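Local coordinates for Exo-1,3/1,4-beta-glucanase (PDB 3RRX), which acts as an exo-1,3/1,4-beta-glucanase of glycoside hydrolase family 3 and probably removes glucose from the ends of beta-glucan chains, at residues V7-V12 with K282-F287; N13-R18 with I251-Q256; A212-F217 with A245-A250. The protein carries 1 engineered substitution. All coordinates share one frame; numbering follows the deposited sequence.

Overall arrangement
From the N terminus, V7-V12 and N13-R18 run as one continuous peptide ahead of helix 20-32, so contacts 1 and 2 are consecutive steps along it. Contact 1 closes the longest loop, out to the end of helix 274-284 at K282-F287. Contact 2 closes a shorter one within it, at the end of helix 245-252. Contact 3, inside both, joins strand 211-217 to that same helix 245-252. The three are therefore concentric and none crosses another. Together they illustrate how an N-terminal extension can be laid over the helix ends of an alpha/beta barrel: contact 3 belongs to the barrel wall, and contacts 1 and 2 fasten the extension to it.

Contact 1 (V7-V12 with K282-F287); sequences VNWPYV and KNQLGF
The amide of Q284 stands nearly perpendicular to the indole of W9, their planes 84° apart, and this crossing organises one end of the contact. OE1 of Q284 sits at the ring edge, 3.5 Å from CD1 of W9, and also accepts from the backbone N of W9 over 3.0 Å in an almost straight bond (169°). Extended beyond CG, the Q284 chain carries its amide out to the passing peptide, where NE2 reaches V7 O through a water and also hydrogen-bonds D279. With an alanine in place of Q284, the N-H of W9 would probably be left without its acceptor and the water link to V7 O broken, loosening this end of the peptide. The indole nitrogen of W9 is directed elsewhere, to E236.

L285 meets the same edge of the indole farther along, its CD2 4.0 Å from W9 CE3. Its CB, at the opposite end of the side chain, meets CG2 of V12 at 4.1 Å, the two side chains lying alongside each other and pointing the same way. A backbone bond of 2.9 Å from V12 N to L285 O fixes this pairing. That carbonyl oxygen also lies over one face of the Y11 ring, offset toward the rim.

Farther out, CE1 of Y11 comes within 3.6 Å of CA of G286. A beta carbon on G286 would collide with that ring atom, and at this backbone geometry (phi 83°) would also press on the carbonyl oxygen of L285. A water links Y11 OH to G286 O. A glycine that leaves helical geometry in this way is a familiar helix-terminating element; here it lies where an outer helix of the alpha/beta barrel turns back toward strand 290-292, and the N-terminal peptide is laid across that turn.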
loop_
_atom_site.group_PDB
_atom_site.type_symbol
_atom_site.label_atom_id
_atom_site.label_comp_id
_atom_site.label_asym_id
_atom_site.label_seq_id
_atom_site.Cartn_x
_atom_site.Cartn_y
_atom_site.Cartn_z
ATOM N N VAL A 7 -2.575 -7.063 30.557
ATOM C CA VAL A 7 -3.006 -6.028 29.619
ATOM C C VAL A 7 -4.297 -6.444 28.917
ATOM O O VAL A 7 -4.369 -7.504 28.282
ATOM C CB VAL A 7 -1.897 -5.703 28.589
ATOM C CG1 VAL A 7 -2.385 -4.690 27.550
ATOM C CG2 VAL A 7 -0.648 -5.185 29.310
ATOM N N ASN A 8 -5.328 -5.618 29.049
ATOM C CA ASN A 8 -6.607 -5.933 28.420
ATOM C C ASN A 8 -6.800 -5.191 27.098
ATOM O O ASN A 8 -6.683 -3.966 27.030
ATOM C CB ASN A 8 -7.780 -5.654 29.370
ATOM C CG ASN A 8 -7.812 -6.609 30.562
ATOM O OD1 ASN A 8 -7.664 -7.825 30.410
ATOM N ND2 ASN A 8 -8.002 -6.056 31.757
ATOM N N TRP A 9 -7.096 -5.954 26.055
ATOM C CA TRP A 9 -7.379 -5.396 24.745
ATOM C C TRP A 9 -8.891 -5.337 24.554
ATOM O O TRP A 9 -9.610 -6.230 25.006
ATOM C CB TRP A 9 -6.773 -6.299 23.675
ATOM C CG TRP A 9 -5.267 -6.366 23.689
ATOM C CD1 TRP A 9 -4.465 -6.898 24.666
ATOM C CD2 TRP A 9 -4.387 -5.915 22.650
ATOM N NE1 TRP A 9 -3.137 -6.790 24.297
ATOM C CE2 TRP A 9 -3.067 -6.194 23.064
ATOM C CE3 TRP A 9 -4.592 -5.305 21.404
ATOM C CZ2 TRP A 9 -1.957 -5.888 22.275
ATOM C CZ3 TRP A 9 -3.489 -5.008 20.618
ATOM C CH2 TRP A 9 -2.187 -5.295 21.062
ATOM N N PRO A 10 -9.386 -4.297 23.870
ATOM C CA PRO A 10 -10.835 -4.158 23.692
ATOM C C PRO A 10 -11.391 -5.123 22.642
ATOM O O PRO A 10 -10.702 -5.455 21.671
ATOM C CB PRO A 10 -10.974 -2.719 23.189
ATOM C CG PRO A 10 -9.714 -2.487 22.422
ATOM C CD PRO A 10 -8.642 -3.203 23.219
ATOM N N TYR A 11 -12.626 -5.574 22.838
ATOM C CA TYR A 11 -13.316 -6.351 21.812
ATOM C C TYR A 11 -13.790 -5.385 20.724
ATOM O O TYR A 11 -14.511 -4.419 21.009
ATOM C CB TYR A 11 -14.496 -7.119 22.418
ATOM C CG TYR A 11 -15.251 -7.997 21.433
ATOM C CD1 TYR A 11 -14.902 -9.330 21.251
ATOM C CD2 TYR A 11 -16.320 -7.498 20.705
ATOM C CE1 TYR A 11 -15.595 -10.144 20.357
ATOM C CE2 TYR A 11 -17.021 -8.305 19.811
ATOM C CZ TYR A 11 -16.656 -9.623 19.648
ATOM O OH TYR A 11 -17.339 -10.419 18.755
ATOM N N VAL A 12 -13.378 -5.625 19.483
ATOM C CA VAL A 12 -13.645 -4.657 18.418
ATOM C C VAL A 12 -14.418 -5.227 17.221
ATOM O O VAL A 12 -14.660 -4.523 16.248
ATOM C CB VAL A 12 -12.349 -3.961 17.930
ATOM C CG1 VAL A 12 -11.710 -3.146 19.081
ATOM C CG2 VAL A 12 -11.366 -4.986 17.374
ATOM N N LYS A 282 -7.574 -12.950 18.127
ATOM C CA LYS A 282 -8.791 -13.740 17.992
ATOM C C LYS A 282 -9.630 -13.738 19.271
ATOM O O LYS A 282 -10.844 -13.552 19.221
ATOM C CB LYS A 282 -8.458 -15.162 17.528
ATOM C CG LYS A 282 -7.914 -15.174 16.082
ATOM C CD LYS A 282 -7.445 -16.550 15.622
ATOM C CE LYS A 282 -7.034 -16.517 14.136
ATOM N NZ LYS A 282 -6.603 -17.844 13.578
ATOM N N ASN A 283 -8.983 -13.921 20.413
ATOM C CA ASN A 283 -9.740 -14.070 21.654
ATOM C C ASN A 283 -10.168 -12.721 22.241
ATOM O O ASN A 283 -11.325 -12.556 22.615
ATOM C CB ASN A 283 -8.976 -14.923 22.667
ATOM C CG ASN A 283 -8.929 -16.390 22.269
ATOM O OD1 ASN A 283 -9.738 -16.848 21.468
ATOM N ND2 ASN A 283 -7.983 -17.132 22.833
ATOM N N GLN A 284 -9.263 -11.746 22.287
ATOM C CA GLN A 284 -9.605 -10.472 22.921
ATOM C C GLN A 284 -10.218 -9.471 21.950
ATOM O O GLN A 284 -11.281 -8.909 22.216
ATOM C CB GLN A 284 -8.389 -9.864 23.632
ATOM C CG GLN A 284 -7.857 -10.733 24.771
ATOM C CD GLN A 284 -6.739 -10.046 25.524
ATOM O OE1 GLN A 284 -6.939 -8.983 26.103
ATOM N NE2 GLN A 284 -5.550 -10.638 25.501
ATOM N N LEU A 285 -9.547 -9.236 20.827
ATOM C CA LEU A 285 -10.075 -8.311 19.826
ATOM C C LEU A 285 -11.328 -8.880 19.168
ATOM O O LEU A 285 -12.192 -8.138 18.691
ATOM C CB LEU A 285 -9.013 -8.000 18.766
ATOM C CG LEU A 285 -7.793 -7.192 19.227
ATOM C CD1 LEU A 285 -6.859 -6.924 18.040
ATOM C CD2 LEU A 285 -8.225 -5.885 19.850
ATOM N N GLY A 286 -11.419 -10.202 19.131
ATOM C CA GLY A 286 -12.589 -10.869 18.580
ATOM C C GLY A 286 -12.649 -11.042 17.066
ATOM O O GLY A 286 -13.716 -11.342 16.527
ATOM N N PHE A 287 -11.524 -10.861 16.372
ATOM C CA PHE A 287 -11.462 -11.099 14.916
ATOM C C PHE A 287 -12.011 -12.473 14.544
ATOM O O PHE A 287 -11.516 -13.497 15.020
ATOM C CB PHE A 287 -10.010 -10.972 14.425
ATOM C CG PHE A 287 -9.805 -11.289 12.957
ATOM C CD1 PHE A 287 -10.476 -10.580 11.959
ATOM C CD2 PHE A 287 -8.878 -12.248 12.577
ATOM C CE1 PHE A 287 -10.247 -10.859 10.606
ATOM C CE2 PHE A 287 -8.642 -12.533 11.234
ATOM C CZ PHE A 287 -9.332 -11.844 10.243
HETATM O O HOH W 1 -3.180 -9.439 27.034
HETATM O O HOH W 2 -11.611 -8.232 24.949
HETATM O O HOH W 3 -9.552 -8.256 27.107
HETATM O O HOH W 4 -15.855 -12.531 17.693
#

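Contact 2 (N13-R18 with I251-Q256); sequences NTKLKR and INQGVQ
K15 lays its methylene chain across N252 at about a right angle, and its atoms can be followed one by one. CB of K15 lies 3.3 Å from the backbone O of N252, and CG stays beside that oxygen. CD of K15 comes closest to N252 O, at 3.2 Å, while also touching the side-chain amide nitrogen of the same asparagine. The chain then bends, its third torsion of 144° setting CE of K15 beside Q253 NE2 at 3.6 Å, and runs alongside Q253. The lysine thus meets the end of helix 245-252 through its carbons.

The oxygen of the N252 amide is taken up by T14. This OD1 of N252 takes two donors, T14 OG1 at 2.7 Å and T14 N at 3.1 Å. Both lie in the carbonyl plane, and the hydroxyl is placed on a lone pair. OG1 can join the backbone N because a first torsion of 86° folds it in between the backbone nitrogen and the carbonyl carbon of T14.

A water accepts from L16 N at 2.8 Å and lies within reach of N13 OD1 and the carbonyl of N252. Beyond it, L16 sends CD2 to the amide nitrogen of Q256, 3.6 Å away, and toward CA of G254. The Q256 amide is itself held by a bond from NE2 to G254 O (173°). CB of N13 packs against CG2 of I251 at the other end.

G254 ends the helix in a Schellman motif, with its N bonded back to I251 O and V255 N probably bonded back to A250 O. The chemistry implies an attachment made without an ion pair between the segments: a doubly gripped asparagine oxygen, a shared water, and lysine methylenes laid against a carbonyl at the helix end.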
loop_
_atom_site.group_PDB
_atom_site.type_symbol
_atom_site.label_atom_id
_atom_site.label_comp_id
_atom_site.label_asym_id
_atom_site.label_seq_id
_atom_site.Cartn_x
_atom_site.Cartn_y
_atom_site.Cartn_z
ATOM N N ASN A 13 -14.823 -6.489 17.299
ATOM C CA ASN A 13 -15.640 -7.074 16.240
ATOM C C ASN A 13 -17.128 -6.847 16.513
ATOM O O ASN A 13 -17.892 -7.800 16.631
ATOM C CB ASN A 13 -15.335 -8.573 16.095
ATOM C CG ASN A 13 -16.094 -9.220 14.940
ATOM O OD1 ASN A 13 -16.230 -8.635 13.865
ATOM N ND2 ASN A 13 -16.608 -10.421 15.167
ATOM N N THR A 14 -17.547 -5.589 16.597
ATOM C CA THR A 14 -18.885 -5.295 17.113
ATOM C C THR A 14 -19.999 -5.180 16.076
ATOM O O THR A 14 -21.168 -5.083 16.455
ATOM C CB THR A 14 -18.918 -4.015 17.979
ATOM O OG1 THR A 14 -19.088 -2.864 17.142
ATOM C CG2 THR A 14 -17.639 -3.868 18.823
ATOM N N LYS A 15 -19.660 -5.191 14.786
ATOM C CA LYS A 15 -20.676 -4.965 13.753
ATOM C C LYS A 15 -21.093 -6.205 12.976
ATOM O O LYS A 15 -22.282 -6.472 12.816
ATOM C CB LYS A 15 -20.212 -3.908 12.751
ATOM C CG LYS A 15 -20.089 -2.515 13.321
ATOM C CD LYS A 15 -19.398 -1.604 12.299
ATOM C CE LYS A 15 -19.972 -0.206 12.322
ATOM N NZ LYS A 15 -21.359 -0.223 11.782
ATOM N N LEU A 16 -20.110 -6.942 12.464
ATOM C CA LEU A 16 -20.389 -8.078 11.594
ATOM C C LEU A 16 -21.005 -9.247 12.365
ATOM O O LEU A 16 -20.435 -9.727 13.338
ATOM C CB LEU A 16 -19.105 -8.540 10.896
ATOM C CG LEU A 16 -19.253 -9.694 9.902
ATOM C CD1 LEU A 16 -20.119 -9.270 8.704
ATOM C CD2 LEU A 16 -17.872 -10.191 9.439
ATOM N N LYS A 17 -22.166 -9.709 11.920
ATOM C CA LYS A 17 -22.761 -10.905 12.507
ATOM C C LYS A 17 -22.607 -12.038 11.515
ATOM O O LYS A 17 -22.674 -11.819 10.301
ATOM C CB LYS A 17 -24.243 -10.700 12.803
ATOM C CG LYS A 17 -24.607 -9.372 13.432
ATOM C CD LYS A 17 -26.123 -9.231 13.429
ATOM C CE LYS A 17 -26.692 -9.590 12.050
ATOM N NZ LYS A 17 -28.126 -10.018 12.083
ATOM N N ARG A 18 -22.387 -13.242 12.024
ATOM C CA ARG A 18 -22.268 -14.406 11.167
ATOM C C ARG A 18 -23.580 -14.656 10.434
ATOM O O ARG A 18 -24.643 -14.267 10.915
ATOM C CB ARG A 18 -21.895 -15.639 11.984
ATOM C CG ARG A 18 -20.468 -15.627 12.493
ATOM C CD ARG A 18 -20.181 -16.903 13.260
ATOM N NE ARG A 18 -18.833 -16.923 13.820
ATOM C CZ ARG A 18 -18.375 -17.896 14.597
ATOM N NH1 ARG A 18 -19.163 -18.922 14.920
ATOM N NH2 ARG A 18 -17.135 -17.843 15.058
ATOM N N ILE A 251 -11.183 -4.363 11.913
ATOM C CA ILE A 251 -11.927 -5.502 12.426
ATOM C C ILE A 251 -13.389 -5.124 12.681
ATOM O O ILE A 251 -14.296 -5.908 12.395
ATOM C CB ILE A 251 -11.289 -6.096 13.712
ATOM C CG1 ILE A 251 -9.917 -6.719 13.397
ATOM C CG2 ILE A 251 -12.201 -7.172 14.301
ATOM C CD1 ILE A 251 -9.032 -6.951 14.645
ATOM N N ASN A 252 -13.619 -3.931 13.214
ATOM C CA ASN A 252 -14.989 -3.507 13.475
ATOM C C ASN A 252 -15.812 -3.453 12.181
ATOM O O ASN A 252 -17.010 -3.761 12.185
ATOM C CB ASN A 252 -15.032 -2.170 14.214
ATOM C CG ASN A 252 -16.398 -1.881 14.817
ATOM O OD1 ASN A 252 -17.052 -2.774 15.364
ATOM N ND2 ASN A 252 -16.844 -0.636 14.702
ATOM N N GLN A 253 -15.162 -3.078 11.075
ATOM C CA GLN A 253 -15.836 -3.030 9.778
ATOM C C GLN A 253 -15.887 -4.384 9.074
ATOM O O GLN A 253 -16.349 -4.475 7.936
ATOM C CB GLN A 253 -15.195 -1.983 8.856
ATOM C CG GLN A 253 -15.287 -0.563 9.378
ATOM C CD GLN A 253 -16.708 -0.158 9.758
ATOM O OE1 GLN A 253 -17.681 -0.647 9.187
ATOM N NE2 GLN A 253 -16.828 0.731 10.743
ATOM N N GLY A 254 -15.409 -5.433 9.743
ATOM C CA GLY A 254 -15.587 -6.791 9.246
ATOM C C GLY A 254 -14.559 -7.250 8.224
ATOM O O GLY A 254 -14.853 -8.095 7.377
ATOM N N VAL A 255 -13.352 -6.699 8.288
ATOM C CA VAL A 255 -12.303 -7.133 7.363
ATOM C C VAL A 255 -12.194 -8.660 7.471
ATOM O O VAL A 255 -12.242 -9.230 8.572
ATOM C CB VAL A 255 -10.952 -6.460 7.672
ATOM C CG1 VAL A 255 -10.315 -7.116 8.925
ATOM C CG2 VAL A 255 -10.019 -6.552 6.450
ATOM N N GLN A 256 -12.097 -9.326 6.329
ATOM C CA GLN A 256 -12.172 -10.775 6.296
ATOM C C GLN A 256 -10.858 -11.478 6.595
ATOM O O GLN A 256 -10.853 -12.629 7.031
ATOM C CB GLN A 256 -12.734 -11.234 4.947
ATOM C CG GLN A 256 -14.212 -10.967 4.840
ATOM C CD GLN A 256 -14.975 -11.742 5.880
ATOM O OE1 GLN A 256 -15.152 -12.955 5.751
ATOM N NE2 GLN A 256 -15.393 -11.060 6.947
HETATM O O HOH W 5 -17.467 -6.385 13.245
#

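Contact 3 (A212-F217 with A245-A250); sequences ATAKHF and AGYFSA
The hydroxyl of Y247 gives its hydrogen to the carbonyl oxygen of A214, the OH-to-O distance being 2.7 Å. It approaches from well above the carbonyl plane, so it does not use an in-plane lone pair. The same hydroxyl is pressed into the backbone of the strand beyond A214: F217 N lies 3.1 Å from Y247 OH, but its angle is too poor for a bond. The peptide bond preceding H216 is cis, so the phenol tip is lodged at an unusual bend of the chain.

The rest of the tyrosine ring is enclosed by strand residues on several sides. CB of A214 touches CE1 of Y247 at 3.7 Å from the side of the ring away from F217; at the edge, CE2 of Y247 comes within 3.5 Å of the carbonyl O of H216. Over one face stands F217, whose ring approaches edge-first with CD1 toward CD2 of Y247. The result is a T-shaped pair, planes 80° apart and centroids separated by 5.2 Å. With CG of F217 anti to the backbone N (chi1 -165°), its ring edge is brought over the tyrosine face. V258 of the next strand and V163 also touch Y247.

A second, simpler meeting lies one turn along the helix, where CB of A250 faces CB of A214 at 4.1 Å, two methyl groups in plain apolar contact. K215 points away from the helix and forms a salt bridge with D110.

Strand 212-217 and helix 245-250 run antiparallel, at 159°, with their axes 9.6 Å apart. Because the helix leads on to strand 257-260, which pairs in parallel with 211-217, the arrangement is the strand-to-helix half of a beta-alpha-beta crossover, the repeating element of the alpha/beta barrel.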
loop_
_atom_site.group_PDB
_atom_site.type_symbol
_atom_site.label_atom_id
_atom_site.label_comp_id
_atom_site.label_asym_id
_atom_site.label_seq_id
_atom_site.Cartn_x
_atom_site.Cartn_y
_atom_site.Cartn_z
ATOM N N ALA A 212 -11.089 -8.536 1.575
ATOM C CA ALA A 212 -9.950 -7.684 1.931
ATOM C C ALA A 212 -9.055 -8.279 3.024
ATOM O O ALA A 212 -9.530 -8.985 3.906
ATOM C CB ALA A 212 -10.429 -6.294 2.360
ATOM N N THR A 213 -7.763 -7.957 2.969
ATOM C CA THR A 213 -6.816 -8.300 4.038
ATOM C C THR A 213 -6.172 -7.045 4.594
ATOM O O THR A 213 -5.561 -6.275 3.848
ATOM C CB THR A 213 -5.658 -9.194 3.543
ATOM O OG1 THR A 213 -6.158 -10.478 3.171
ATOM C CG2 THR A 213 -4.607 -9.377 4.658
ATOM N N ALA A 214 -6.279 -6.841 5.905
ATOM C CA ALA A 214 -5.580 -5.728 6.542
ATOM C C ALA A 214 -4.187 -6.179 7.004
ATOM O O ALA A 214 -4.059 -7.184 7.710
ATOM C CB ALA A 214 -6.396 -5.170 7.714
ATOM N N LYS A 215 -3.159 -5.435 6.586
ATOM C CA LYS A 215 -1.746 -5.752 6.839
ATOM C C LYS A 215 -1.136 -4.641 7.686
ATOM O O LYS A 215 -1.566 -3.496 7.561
ATOM C CB LYS A 215 -0.964 -5.743 5.509
ATOM C CG LYS A 215 -1.579 -6.504 4.330
ATOM C CD LYS A 215 -0.785 -6.194 3.049
ATOM C CE LYS A 215 -1.092 -4.795 2.532
ATOM N NZ LYS A 215 -0.267 -4.389 1.343
ATOM N N HIS A 216 -0.145 -4.924 8.539
ATOM C CA HIS A 216 0.273 -6.258 8.962
ATOM C C HIS A 216 0.145 -6.290 10.482
ATOM O O HIS A 216 0.443 -5.301 11.154
ATOM C CB HIS A 216 1.749 -6.498 8.639
ATOM C CG HIS A 216 2.078 -6.477 7.180
ATOM N ND1 HIS A 216 2.319 -5.311 6.486
ATOM C CD2 HIS A 216 2.238 -7.486 6.287
ATOM C CE1 HIS A 216 2.592 -5.600 5.224
ATOM N NE2 HIS A 216 2.556 -6.914 5.081
ATOM N N PHE A 217 -0.267 -7.421 11.038
ATOM C CA PHE A 217 -0.410 -7.538 12.486
ATOM C C PHE A 217 0.856 -8.170 13.048
ATOM O O PHE A 217 1.087 -9.354 12.806
ATOM C CB PHE A 217 -1.630 -8.426 12.804
ATOM C CG PHE A 217 -2.087 -8.332 14.226
ATOM C CD1 PHE A 217 -2.973 -7.346 14.616
ATOM C CD2 PHE A 217 -1.615 -9.221 15.183
ATOM C CE1 PHE A 217 -3.379 -7.239 15.940
ATOM C CE2 PHE A 217 -2.021 -9.125 16.505
ATOM C CZ PHE A 217 -2.903 -8.136 16.888
ATOM N N ALA A 245 -4.141 0.492 16.385
ATOM C CA ALA A 245 -5.289 1.370 16.166
ATOM C C ALA A 245 -6.021 1.121 14.847
ATOM O O ALA A 245 -7.252 1.151 14.801
ATOM C CB ALA A 245 -4.855 2.818 16.266
ATOM N N GLY A 246 -5.268 0.892 13.772
ATOM C CA GLY A 246 -5.866 0.579 12.483
ATOM C C GLY A 246 -6.662 -0.714 12.509
ATOM O O GLY A 246 -7.644 -0.869 11.775
ATOM N N TYR A 247 -6.240 -1.666 13.339
ATOM C CA TYR A 247 -6.951 -2.939 13.409
ATOM C C TYR A 247 -8.272 -2.815 14.158
ATOM O O TYR A 247 -9.194 -3.582 13.913
ATOM C CB TYR A 247 -6.068 -4.051 13.997
ATOM C CG TYR A 247 -5.143 -4.597 12.944
ATOM C CD1 TYR A 247 -5.632 -5.457 11.982
ATOM C CD2 TYR A 247 -3.808 -4.207 12.869
ATOM C CE1 TYR A 247 -4.833 -5.948 10.979
ATOM C CE2 TYR A 247 -2.976 -4.704 11.842
ATOM C CZ TYR A 247 -3.510 -5.576 10.908
ATOM O OH TYR A 247 -2.766 -6.102 9.864
ATOM N N PHE A 248 -8.368 -1.846 15.065
ATOM C CA PHE A 248 -9.627 -1.658 15.800
ATOM C C PHE A 248 -10.743 -1.364 14.800
ATOM O O PHE A 248 -11.801 -1.997 14.812
ATOM C CB PHE A 248 -9.510 -0.515 16.813
ATOM C CG PHE A 248 -8.482 -0.750 17.884
ATOM C CD1 PHE A 248 -8.000 -2.025 18.143
ATOM C CD2 PHE A 248 -7.996 0.308 18.631
ATOM C CE1 PHE A 248 -7.051 -2.237 19.143
ATOM C CE2 PHE A 248 -7.047 0.103 19.629
ATOM C CZ PHE A 248 -6.573 -1.169 19.876
ATOM N N SER A 249 -10.492 -0.418 13.903
ATOM C CA SER A 249 -11.518 -0.040 12.942
ATOM C C SER A 249 -11.646 -1.043 11.792
ATOM O O SER A 249 -12.743 -1.268 11.295
ATOM C CB SER A 249 -11.320 1.404 12.453
ATOM O OG SER A 249 -10.144 1.540 11.690
ATOM N N ALA A 250 -10.547 -1.677 11.382
ATOM C CA ALA A 250 -10.631 -2.647 10.284
ATOM C C ALA A 250 -11.435 -3.876 10.702
ATOM O O ALA A 250 -12.265 -4.379 9.939
ATOM C CB ALA A 250 -9.238 -3.050 9.790
#